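Local coordinates for protein myosin-2 (Saccharomyces cerevisiae, PDB 6IXO) that carries organelles and other cargo along actin cables as a class V myosin motor, gripping receptor proteins through its globular tail domain, at residues Asn24-Phe35 / Phe77-Val88. Sequence-based numbering, arbitrary orientation.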
# COMPACT_ATOMS: atom_id res chain seq x y z
N ASN A 24 27.04 -2.70 13.52
CA ASN A 24 25.94 -3.37 12.80
C ASN A 24 24.86 -3.81 13.80
O ASN A 24 23.70 -3.77 13.50
CB ASN A 24 26.44 -4.57 11.99
CG ASN A 24 27.28 -4.17 10.79
OD1 ASN A 24 27.22 -3.03 10.32
ND2 ASN A 24 28.06 -5.11 10.27
N GLN A 25 25.28 -4.22 14.99
CA GLN A 25 24.34 -4.72 16.00
C GLN A 25 23.42 -3.59 16.52
O GLN A 25 22.19 -3.76 16.65
CB GLN A 25 25.14 -5.36 17.15
CG GLN A 25 24.32 -6.27 18.04
CD GLN A 25 23.62 -5.52 19.17
OE1 GLN A 25 24.02 -4.41 19.55
NE2 GLN A 25 22.56 -6.12 19.70
N GLU A 26 24.02 -2.44 16.79
CA GLU A 26 23.29 -1.22 17.12
C GLU A 26 22.30 -0.84 16.09
O GLU A 26 21.15 -0.52 16.41
CB GLU A 26 24.26 -0.03 17.30
CG GLU A 26 24.70 0.18 18.68
CD GLU A 26 25.57 1.45 18.87
OE1 GLU A 26 25.35 2.47 18.15
OE2 GLU A 26 26.46 1.42 19.73
N ILE A 27 22.74 -0.84 14.84
CA ILE A 27 21.86 -0.44 13.75
C ILE A 27 20.74 -1.44 13.53
O ILE A 27 19.56 -1.06 13.46
CB ILE A 27 22.66 -0.26 12.44
CG1 ILE A 27 23.72 0.84 12.61
CG2 ILE A 27 21.78 0.15 11.34
CD1 ILE A 27 23.12 2.20 12.79
N THR A 28 21.08 -2.72 13.43
CA THR A 28 20.03 -3.70 13.11
C THR A 28 19.08 -3.95 14.28
O THR A 28 17.85 -4.04 14.10
CB THR A 28 20.61 -5.04 12.62
OG1 THR A 28 21.42 -5.63 13.63
CG2 THR A 28 21.43 -4.85 11.35
N GLU A 29 19.62 -4.07 15.49
CA GLU A 29 18.76 -4.38 16.62
C GLU A 29 18.14 -3.12 17.24
O GLU A 29 17.00 -3.15 17.64
CB GLU A 29 19.53 -5.18 17.69
CG GLU A 29 20.18 -6.47 17.16
CD GLU A 29 19.16 -7.46 16.56
OE1 GLU A 29 18.15 -7.78 17.23
OE2 GLU A 29 19.39 -7.93 15.42
N GLY A 30 18.89 -2.02 17.33
CA GLY A 30 18.39 -0.82 17.99
C GLY A 30 17.60 0.10 17.06
O GLY A 30 16.49 0.51 17.36
N LEU A 31 18.20 0.46 15.93
CA LEU A 31 17.58 1.46 15.08
C LEU A 31 16.49 0.85 14.21
O LEU A 31 15.38 1.39 14.08
CB LEU A 31 18.64 2.12 14.18
CG LEU A 31 18.08 3.21 13.25
CD1 LEU A 31 17.59 4.39 14.04
CD2 LEU A 31 19.14 3.62 12.25
N LEU A 32 16.81 -0.27 13.58
CA LEU A 32 15.88 -0.80 12.60
C LEU A 32 14.78 -1.66 13.29
O LEU A 32 13.60 -1.33 13.19
CB LEU A 32 16.61 -1.61 11.54
CG LEU A 32 17.68 -0.82 10.79
CD1 LEU A 32 18.36 -1.77 9.82
CD2 LEU A 32 17.10 0.39 10.04
N LYS A 33 15.14 -2.74 13.96
CA LYS A 33 14.09 -3.58 14.59
C LYS A 33 13.39 -2.80 15.69
O LYS A 33 12.25 -3.07 16.03
CB LYS A 33 14.66 -4.88 15.16
CG LYS A 33 15.22 -5.81 14.10
CD LYS A 33 15.62 -7.14 14.73
CE LYS A 33 16.46 -7.97 13.76
NZ LYS A 33 16.82 -9.30 14.34
N GLY A 34 14.07 -1.79 16.23
CA GLY A 34 13.54 -1.03 17.35
C GLY A 34 12.82 0.25 16.94
O GLY A 34 12.57 1.12 17.78
N PHE A 35 12.53 0.40 15.65
CA PHE A 35 11.86 1.61 15.16
C PHE A 35 10.55 1.94 15.93
O PHE A 35 9.84 1.03 16.40
CB PHE A 35 11.53 1.47 13.66
CG PHE A 35 10.28 0.63 13.37
CD1 PHE A 35 10.33 -0.77 13.40
CD2 PHE A 35 9.08 1.25 13.05
CE1 PHE A 35 9.18 -1.55 13.13
CE2 PHE A 35 7.91 0.47 12.77
CZ PHE A 35 7.98 -0.93 12.82
N PHE A 77 27.77 -3.60 6.22
CA PHE A 77 26.72 -2.78 6.81
C PHE A 77 25.43 -2.77 5.97
O PHE A 77 24.32 -2.99 6.49
CB PHE A 77 27.30 -1.38 6.99
CG PHE A 77 26.30 -0.31 7.38
CD1 PHE A 77 25.90 -0.17 8.70
CD2 PHE A 77 25.85 0.61 6.44
CE1 PHE A 77 25.05 0.85 9.07
CE2 PHE A 77 25.01 1.63 6.80
CZ PHE A 77 24.60 1.75 8.12
N LEU A 78 25.57 -2.57 4.66
CA LEU A 78 24.42 -2.47 3.77
C LEU A 78 23.66 -3.78 3.64
O LEU A 78 22.43 -3.79 3.62
CB LEU A 78 24.86 -2.01 2.38
CG LEU A 78 25.30 -0.57 2.31
CD1 LEU A 78 26.08 -0.32 1.00
CD2 LEU A 78 24.15 0.35 2.47
N ALA A 79 24.39 -4.89 3.51
CA ALA A 79 23.74 -6.19 3.43
C ALA A 79 22.89 -6.44 4.66
O ALA A 79 21.78 -6.96 4.56
CB ALA A 79 24.76 -7.28 3.26
N GLN A 80 23.41 -6.08 5.83
CA GLN A 80 22.63 -6.18 7.07
C GLN A 80 21.41 -5.28 7.08
O GLN A 80 20.31 -5.69 7.52
CB GLN A 80 23.50 -5.83 8.27
CG GLN A 80 24.52 -6.88 8.60
CD GLN A 80 24.07 -7.75 9.74
OE1 GLN A 80 22.91 -8.17 9.80
NE2 GLN A 80 24.98 -8.01 10.67
N VAL A 81 21.59 -4.04 6.62
CA VAL A 81 20.49 -3.08 6.57
C VAL A 81 19.39 -3.61 5.62
O VAL A 81 18.21 -3.62 5.98
CB VAL A 81 20.96 -1.68 6.11
CG1 VAL A 81 19.78 -0.84 5.64
CG2 VAL A 81 21.66 -0.99 7.26
N LEU A 82 19.77 -4.07 4.44
CA LEU A 82 18.75 -4.52 3.46
C LEU A 82 17.93 -5.70 4.02
O LEU A 82 16.67 -5.70 3.95
CB LEU A 82 19.43 -4.91 2.15
CG LEU A 82 20.06 -3.74 1.39
CD1 LEU A 82 21.15 -4.21 0.43
CD2 LEU A 82 19.01 -3.00 0.62
N THR A 83 18.64 -6.69 4.55
CA THR A 83 18.03 -7.89 5.10
C THR A 83 17.09 -7.53 6.23
O THR A 83 15.96 -8.04 6.31
CB THR A 83 19.09 -8.88 5.65
OG1 THR A 83 19.97 -9.27 4.60
CG2 THR A 83 18.40 -10.14 6.21
N THR A 84 17.56 -6.66 7.12
CA THR A 84 16.80 -6.36 8.33
C THR A 84 15.53 -5.60 8.00
O THR A 84 14.45 -5.90 8.53
CB THR A 84 17.67 -5.56 9.36
OG1 THR A 84 18.78 -6.37 9.75
CG2 THR A 84 16.84 -5.19 10.60
N ILE A 85 15.62 -4.63 7.11
CA ILE A 85 14.41 -3.86 6.81
C ILE A 85 13.38 -4.78 6.18
O ILE A 85 12.21 -4.77 6.56
CB ILE A 85 14.70 -2.68 5.84
CG1 ILE A 85 15.50 -1.58 6.60
CG2 ILE A 85 13.38 -2.15 5.28
CD1 ILE A 85 15.96 -0.39 5.70
N GLN A 86 13.81 -5.60 5.23
CA GLN A 86 12.83 -6.46 4.56
C GLN A 86 12.21 -7.40 5.59
O GLN A 86 10.99 -7.61 5.62
CB GLN A 86 13.48 -7.27 3.44
CG GLN A 86 12.46 -8.21 2.74
CD GLN A 86 12.85 -8.64 1.33
OE1 GLN A 86 13.40 -7.85 0.54
NE2 GLN A 86 12.55 -9.87 1.00
N LYS A 87 13.05 -7.95 6.46
CA LYS A 87 12.58 -8.83 7.52
C LYS A 87 11.59 -8.11 8.43
O LYS A 87 10.56 -8.66 8.82
CB LYS A 87 13.75 -9.37 8.35
CG LYS A 87 13.28 -10.27 9.50
CD LYS A 87 14.44 -11.02 10.16
CE LYS A 87 13.94 -12.07 11.15
NZ LYS A 87 15.04 -12.77 11.87
N VAL A 88 11.89 -6.86 8.78
CA VAL A 88 10.97 -6.11 9.62
C VAL A 88 9.62 -5.95 8.94
O VAL A 88 8.57 -6.09 9.57
CB VAL A 88 11.55 -4.71 9.99
CG1 VAL A 88 10.48 -3.84 10.62
CG2 VAL A 88 12.73 -4.90 11.01
O HOH W 1 28.19 -7.64 11.92
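Thr-28 and Thr-84 meet at the middle of two nearly parallel helices, whose short axes approach to 9.8 Å and cross at -20°. The methyl CG2 of Thr-28 lies 3.4 Å from OG1 of Thr-84. OG1 of Thr-84, anti to the carbonyl carbon (chi1 -62°), bonds to Gln-80 O at 2.8 Å, on the opposite face of that carbonyl from the backbone N-H. Thr-28 OG1 likewise returns to Asn-24 O (2.9 Å), but from between the backbone N and the carbonyl carbon (chi1 61°). Threonine suits both places: small, beta-branched and able to satisfy its own hydroxyl. CG2 of Thr-84 packs against Leu-32 CB at 3.7 Å, while Lys-33 lays its aliphatic CG across the same methyl and sends NZ to a salt bridge with Glu-29. A glycine in place of Thr-84 would probably leave Leu-32 and the Thr-28 methyl facing a gap.

At the N-terminal end, Asn-24 OD1 sits at the edge of the Phe-77 ring, 3.5 Å from CD1, buried without a hydrogen-bond partner. ND2 is held by Ser-76 and by a water that Gln-80 NE2 reaches weakly. Ile-27 CG1 meets the same ring edge at CE1, and Val-81 CG2 lies over one face. A type I turn from Leu-32 to Phe-35 brings the Phe-35 ring back to branched Val-88, whose CG1 touches CE1 at 3.6 Å while CG2 meets Lys-33.

Within the all-helical tail, Leu-58 of helix 53-67 packs on Ile-27 and Phe-77, Trp-104 of helix 97-124 on Leu-32, Ile-85 and Val-88, and helix 134-180 takes Leu-78 and Leu-82.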